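Long-range contact in sister chromatid cohesion protein PDS5 homolog C (PDB 7DE9), which acts as a cohesin cofactor in DNA repair by homologous recombination and, through the tudor domain described here, recognises a monomethylated histone H3 tail: residues Ala7-Val19 with Gly30-Val44. Numbering follows the deposited sequence.
Sequences ASGESLVGSRIKV and GVVESYDAAKKKHLV
H42 and Y35 receive the loop that leads into strand 16-21, one by a hydrogen bond at its ring edge, the other by the face of its ring. The imidazole NE2 of H42 donates to G9 O at 2.7 Å, nearly straight (164°) and close to the ring plane, yet NE2 stands above the plane of the carbonyl, off its lone pairs. L12 N reaches the same oxygen from the opposite face, so two donors grip it. On Y35 the peptide from G9 to E10 lies over the phenol: G9 CA makes a CH-pi contact 4.0 Å from the ring centroid. The histidine is itself layered, with L12 CD2 over one face and Y35 CD1 over the other.

Further along, V32 is the hub of an apolar cluster. Its CG2 meets I17 CD1 at 3.7 Å and also L12 CG, while CG1 turns to V13. I17 has CG1 between its backbone N and carbonyl carbon (chi1 69°); with the chain then extended (chi2 176°), CD1 also reaches V44 CG2. The segments belong to a tudor domain, a small SH3-like barrel, and meet at the open end of the hairpin of antiparallel strands 16-21 and 26-36. Here I17 N donates to G30 O and G30 N to I17 O, each at 2.9 Å. Just ahead of R16, a type II turn from L12 to S15 brings G14 and S15 against V32, extending the backbone bonding beyond the strand: G14 N donates to V32 O at 2.7 Å, and V32 N to S15 O. Around these residues, W61 packs on L12 and I17, and L56 touches L12 and H42. V19, farther along the same strand, packs on a basic side chain of the bound histone peptide.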
loop_
_atom_site.group_PDB
_atom_site.type_symbol
_atom_site.label_atom_id
_atom_site.label_comp_id
_atom_site.label_asym_id
_atom_site.label_seq_id
_atom_site.Cartn_x
_atom_site.Cartn_y
_atom_site.Cartn_z
ATOM N N ALA A 7 -5.066 7.322 7.468
ATOM C CA ALA A 7 -5.816 6.173 7.977
ATOM C C ALA A 7 -5.028 4.867 7.875
ATOM O O ALA A 7 -5.054 4.195 6.849
ATOM C CB ALA A 7 -7.136 6.044 7.238
ATOM N N SER A 8 -4.355 4.493 8.955
ATOM C CA SER A 8 -3.495 3.315 8.945
ATOM C C SER A 8 -4.024 2.201 9.854
ATOM O O SER A 8 -5.218 2.128 10.155
ATOM C CB SER A 8 -2.077 3.710 9.368
ATOM O OG SER A 8 -1.255 2.572 9.564
ATOM N N GLY A 9 -3.124 1.328 10.292
ATOM C CA GLY A 9 -3.465 0.314 11.274
ATOM C C GLY A 9 -4.293 -0.844 10.760
ATOM O O GLY A 9 -4.508 -1.001 9.556
ATOM N N GLU A 10 -4.769 -1.654 11.695
ATOM C CA GLU A 10 -5.452 -2.889 11.350
ATOM C C GLU A 10 -6.777 -2.608 10.646
ATOM O O GLU A 10 -7.263 -3.434 9.873
ATOM C CB GLU A 10 -5.676 -3.737 12.602
ATOM C CG GLU A 10 -5.948 -5.204 12.318
ATOM C CD GLU A 10 -5.766 -6.073 13.548
ATOM O OE1 GLU A 10 -5.066 -5.635 14.485
ATOM O OE2 GLU A 10 -6.323 -7.192 13.580
ATOM N N SER A 11 -7.349 -1.435 10.891
ATOM C CA SER A 11 -8.657 -1.114 10.328
ATOM C C SER A 11 -8.620 -0.948 8.807
ATOM O O SER A 11 -9.660 -0.957 8.151
ATOM C CB SER A 11 -9.213 0.157 10.971
ATOM O OG SER A 11 -8.364 1.264 10.715
ATOM N N LEU A 12 -7.426 -0.801 8.244
ATOM C CA LEU A 12 -7.286 -0.550 6.813
ATOM C C LEU A 12 -7.397 -1.829 5.985
ATOM O O LEU A 12 -7.644 -1.780 4.774
ATOM C CB LEU A 12 -5.948 0.138 6.535
ATOM C CG LEU A 12 -5.804 0.807 5.172
ATOM C CD1 LEU A 12 -6.880 1.865 4.986
ATOM C CD2 LEU A 12 -4.424 1.414 5.050
ATOM N N VAL A 13 -7.205 -2.970 6.636
ATOM C CA VAL A 13 -7.238 -4.251 5.945
ATOM C C VAL A 13 -8.579 -4.424 5.253
ATOM O O VAL A 13 -9.621 -4.098 5.816
ATOM C CB VAL A 13 -6.983 -5.424 6.912
ATOM C CG1 VAL A 13 -7.111 -6.751 6.188
ATOM C CG2 VAL A 13 -5.598 -5.291 7.552
ATOM N N GLY A 14 -8.544 -4.894 4.011
ATOM C CA GLY A 14 -9.755 -5.107 3.244
ATOM C C GLY A 14 -10.070 -3.961 2.303
ATOM O O GLY A 14 -10.831 -4.122 1.350
ATOM N N SER A 15 -9.479 -2.801 2.570
ATOM C CA SER A 15 -9.726 -1.610 1.771
ATOM C C SER A 15 -8.935 -1.589 0.470
ATOM O O SER A 15 -7.789 -2.035 0.413
ATOM C CB SER A 15 -9.394 -0.352 2.572
ATOM O OG SER A 15 -10.287 -0.200 3.662
ATOM N N ARG A 16 -9.568 -1.067 -0.574
ATOM C CA ARG A 16 -8.877 -0.749 -1.811
ATOM C C ARG A 16 -8.236 0.617 -1.667
ATOM O O ARG A 16 -8.897 1.585 -1.287
ATOM C CB ARG A 16 -9.835 -0.755 -3.000
ATOM C CG ARG A 16 -10.358 -2.122 -3.396
ATOM C CD ARG A 16 -11.650 -1.988 -4.195
ATOM N NE ARG A 16 -12.734 -1.434 -3.384
ATOM C CZ ARG A 16 -13.984 -1.273 -3.808
ATOM N NH1 ARG A 16 -14.317 -1.617 -5.045
ATOM N NH2 ARG A 16 -14.901 -0.764 -2.996
ATOM N N ILE A 17 -6.946 0.695 -1.963
ATOM C CA ILE A 17 -6.230 1.954 -1.871
ATOM C C ILE A 17 -5.413 2.210 -3.126
ATOM O O ILE A 17 -5.215 1.319 -3.949
ATOM C CB ILE A 17 -5.296 1.993 -0.647
ATOM C CG1 ILE A 17 -4.126 1.022 -0.813
ATOM C CG2 ILE A 17 -6.068 1.691 0.635
ATOM C CD1 ILE A 17 -3.130 1.097 0.326
ATOM N N LYS A 18 -4.967 3.447 -3.284
ATOM C CA LYS A 18 -3.983 3.741 -4.306
ATOM C C LYS A 18 -2.728 4.262 -3.622
ATOM O O LYS A 18 -2.784 5.135 -2.750
ATOM C CB LYS A 18 -4.522 4.724 -5.345
ATOM C CG LYS A 18 -5.120 5.997 -4.805
ATOM C CD LYS A 18 -5.963 6.656 -5.890
ATOM C CE LYS A 18 -5.953 8.170 -5.784
ATOM N NZ LYS A 18 -6.775 8.795 -6.857
ATOM N N VAL A 19 -1.600 3.681 -4.005
ATOM C CA VAL A 19 -0.317 3.974 -3.385
ATOM C C VAL A 19 0.543 4.760 -4.369
ATOM O O VAL A 19 0.633 4.407 -5.547
ATOM C CB VAL A 19 0.422 2.685 -2.953
ATOM C CG1 VAL A 19 1.697 3.022 -2.215
ATOM C CG2 VAL A 19 -0.478 1.809 -2.080
ATOM N N GLY A 30 -4.460 -1.094 -5.416
ATOM C CA GLY A 30 -4.314 -2.391 -4.794
ATOM C C GLY A 30 -5.279 -2.562 -3.645
ATOM O O GLY A 30 -6.092 -1.688 -3.357
ATOM N N VAL A 31 -5.201 -3.711 -2.997
ATOM C CA VAL A 31 -5.992 -3.960 -1.806
ATOM C C VAL A 31 -5.061 -4.266 -0.630
ATOM O O VAL A 31 -4.010 -4.900 -0.794
ATOM C CB VAL A 31 -6.990 -5.118 -2.025
ATOM C CG1 VAL A 31 -6.260 -6.432 -2.261
ATOM C CG2 VAL A 31 -7.931 -5.245 -0.841
ATOM N N VAL A 32 -5.434 -3.788 0.552
ATOM C CA VAL A 32 -4.710 -4.120 1.770
ATOM C C VAL A 32 -5.172 -5.480 2.270
ATOM O O VAL A 32 -6.305 -5.627 2.742
ATOM C CB VAL A 32 -4.924 -3.065 2.857
ATOM C CG1 VAL A 32 -4.077 -3.379 4.076
ATOM C CG2 VAL A 32 -4.598 -1.691 2.308
ATOM N N GLU A 33 -4.299 -6.477 2.162
ATOM C CA GLU A 33 -4.663 -7.845 2.501
ATOM C C GLU A 33 -4.412 -8.208 3.967
ATOM O O GLU A 33 -5.115 -9.043 4.527
ATOM C CB GLU A 33 -3.913 -8.825 1.601
ATOM C CG GLU A 33 -4.488 -10.231 1.650
ATOM C CD GLU A 33 -3.434 -11.288 1.885
ATOM O OE1 GLU A 33 -2.378 -11.236 1.220
ATOM O OE2 GLU A 33 -3.660 -12.168 2.744
ATOM N N SER A 34 -3.415 -7.593 4.590
ATOM C CA SER A 34 -3.140 -7.877 5.992
ATOM C C SER A 34 -2.347 -6.768 6.659
ATOM O O SER A 34 -1.851 -5.861 5.996
ATOM C CB SER A 34 -2.387 -9.197 6.133
ATOM O OG SER A 34 -1.200 -9.167 5.371
ATOM N N TYR A 35 -2.239 -6.861 7.981
ATOM C CA TYR A 35 -1.489 -5.908 8.792
ATOM C C TYR A 35 -0.676 -6.627 9.865
ATOM O O TYR A 35 -1.208 -7.431 10.638
ATOM C CB TYR A 35 -2.433 -4.896 9.445
ATOM C CG TYR A 35 -1.754 -3.892 10.354
ATOM C CD1 TYR A 35 -0.878 -2.945 9.843
ATOM C CD2 TYR A 35 -2.013 -3.880 11.717
ATOM C CE1 TYR A 35 -0.266 -2.023 10.671
ATOM C CE2 TYR A 35 -1.412 -2.965 12.548
ATOM C CZ TYR A 35 -0.539 -2.038 12.022
ATOM O OH TYR A 35 0.060 -1.124 12.862
ATOM N N ASP A 36 0.617 -6.334 9.903
ATOM C CA ASP A 36 1.510 -6.875 10.916
ATOM C C ASP A 36 1.639 -5.856 12.036
ATOM O O ASP A 36 2.297 -4.829 11.873
ATOM C CB ASP A 36 2.873 -7.201 10.301
ATOM C CG ASP A 36 3.847 -7.805 11.298
ATOM O OD1 ASP A 36 4.074 -7.206 12.371
ATOM O OD2 ASP A 36 4.401 -8.884 10.996
ATOM N N ALA A 37 1.016 -6.152 13.170
ATOM C CA ALA A 37 0.911 -5.202 14.272
ATOM C C ALA A 37 2.266 -4.826 14.862
ATOM O O ALA A 37 2.513 -3.662 15.168
ATOM C CB ALA A 37 0.012 -5.763 15.355
ATOM N N ALA A 38 3.138 -5.816 15.024
ATOM C CA ALA A 38 4.427 -5.590 15.673
ATOM C C ALA A 38 5.361 -4.739 14.820
ATOM O O ALA A 38 6.117 -3.925 15.346
ATOM C CB ALA A 38 5.084 -6.905 15.999
ATOM N N LYS A 39 5.311 -4.935 13.507
ATOM C CA LYS A 39 6.212 -4.225 12.597
ATOM C C LYS A 39 5.550 -3.003 11.972
ATOM O O LYS A 39 6.204 -2.228 11.269
ATOM C CB LYS A 39 6.704 -5.156 11.485
ATOM C CG LYS A 39 7.347 -6.451 11.959
ATOM C CD LYS A 39 7.697 -7.336 10.767
ATOM C CE LYS A 39 8.103 -8.735 11.199
ATOM N NZ LYS A 39 6.978 -9.466 11.845
ATOM N N LYS A 40 4.252 -2.851 12.234
ATOM C CA LYS A 40 3.428 -1.788 11.661
ATOM C C LYS A 40 3.496 -1.806 10.125
ATOM O O LYS A 40 3.672 -0.775 9.469
ATOM C CB LYS A 40 3.840 -0.431 12.229
ATOM C CG LYS A 40 3.685 -0.354 13.757
ATOM C CD LYS A 40 3.237 1.031 14.210
ATOM C CE LYS A 40 4.402 2.008 14.212
ATOM N NZ LYS A 40 4.003 3.436 14.010
ATOM N N LYS A 41 3.330 -3.000 9.571
ATOM C CA LYS A 41 3.408 -3.223 8.135
ATOM C C LYS A 41 2.055 -3.608 7.545
ATOM O O LYS A 41 1.318 -4.397 8.137
ATOM C CB LYS A 41 4.418 -4.328 7.826
ATOM C CG LYS A 41 5.861 -3.997 8.163
ATOM C CD LYS A 41 6.391 -2.917 7.249
ATOM C CE LYS A 41 6.732 -1.666 8.033
ATOM N NZ LYS A 41 7.857 -1.895 8.987
ATOM N N HIS A 42 1.741 -3.052 6.379
ATOM C CA HIS A 42 0.581 -3.483 5.595
ATOM C C HIS A 42 1.032 -4.245 4.364
ATOM O O HIS A 42 1.975 -3.840 3.702
ATOM C CB HIS A 42 -0.265 -2.294 5.150
ATOM C CG HIS A 42 -1.003 -1.620 6.264
ATOM N ND1 HIS A 42 -0.455 -0.595 7.002
ATOM C CD2 HIS A 42 -2.249 -1.816 6.753
ATOM C CE1 HIS A 42 -1.332 -0.189 7.903
ATOM N NE2 HIS A 42 -2.430 -0.910 7.772
ATOM N N LEU A 43 0.349 -5.338 4.049
ATOM C CA LEU A 43 0.618 -6.051 2.813
ATOM C C LEU A 43 -0.347 -5.553 1.757
ATOM O O LEU A 43 -1.554 -5.683 1.914
ATOM C CB LEU A 43 0.476 -7.559 3.003
ATOM C CG LEU A 43 0.617 -8.436 1.759
ATOM C CD1 LEU A 43 1.979 -8.269 1.115
ATOM C CD2 LEU A 43 0.388 -9.885 2.124
ATOM N N VAL A 44 0.183 -4.962 0.696
ATOM C CA VAL A 44 -0.647 -4.466 -0.398
ATOM C C VAL A 44 -0.464 -5.340 -1.631
ATOM O O VAL A 44 0.666 -5.560 -2.099
ATOM C CB VAL A 44 -0.323 -2.997 -0.742
ATOM C CG1 VAL A 44 -1.131 -2.524 -1.947
ATOM C CG2 VAL A 44 -0.596 -2.107 0.460
HETATM O O HOH W 1 -0.332 1.595 12.633
#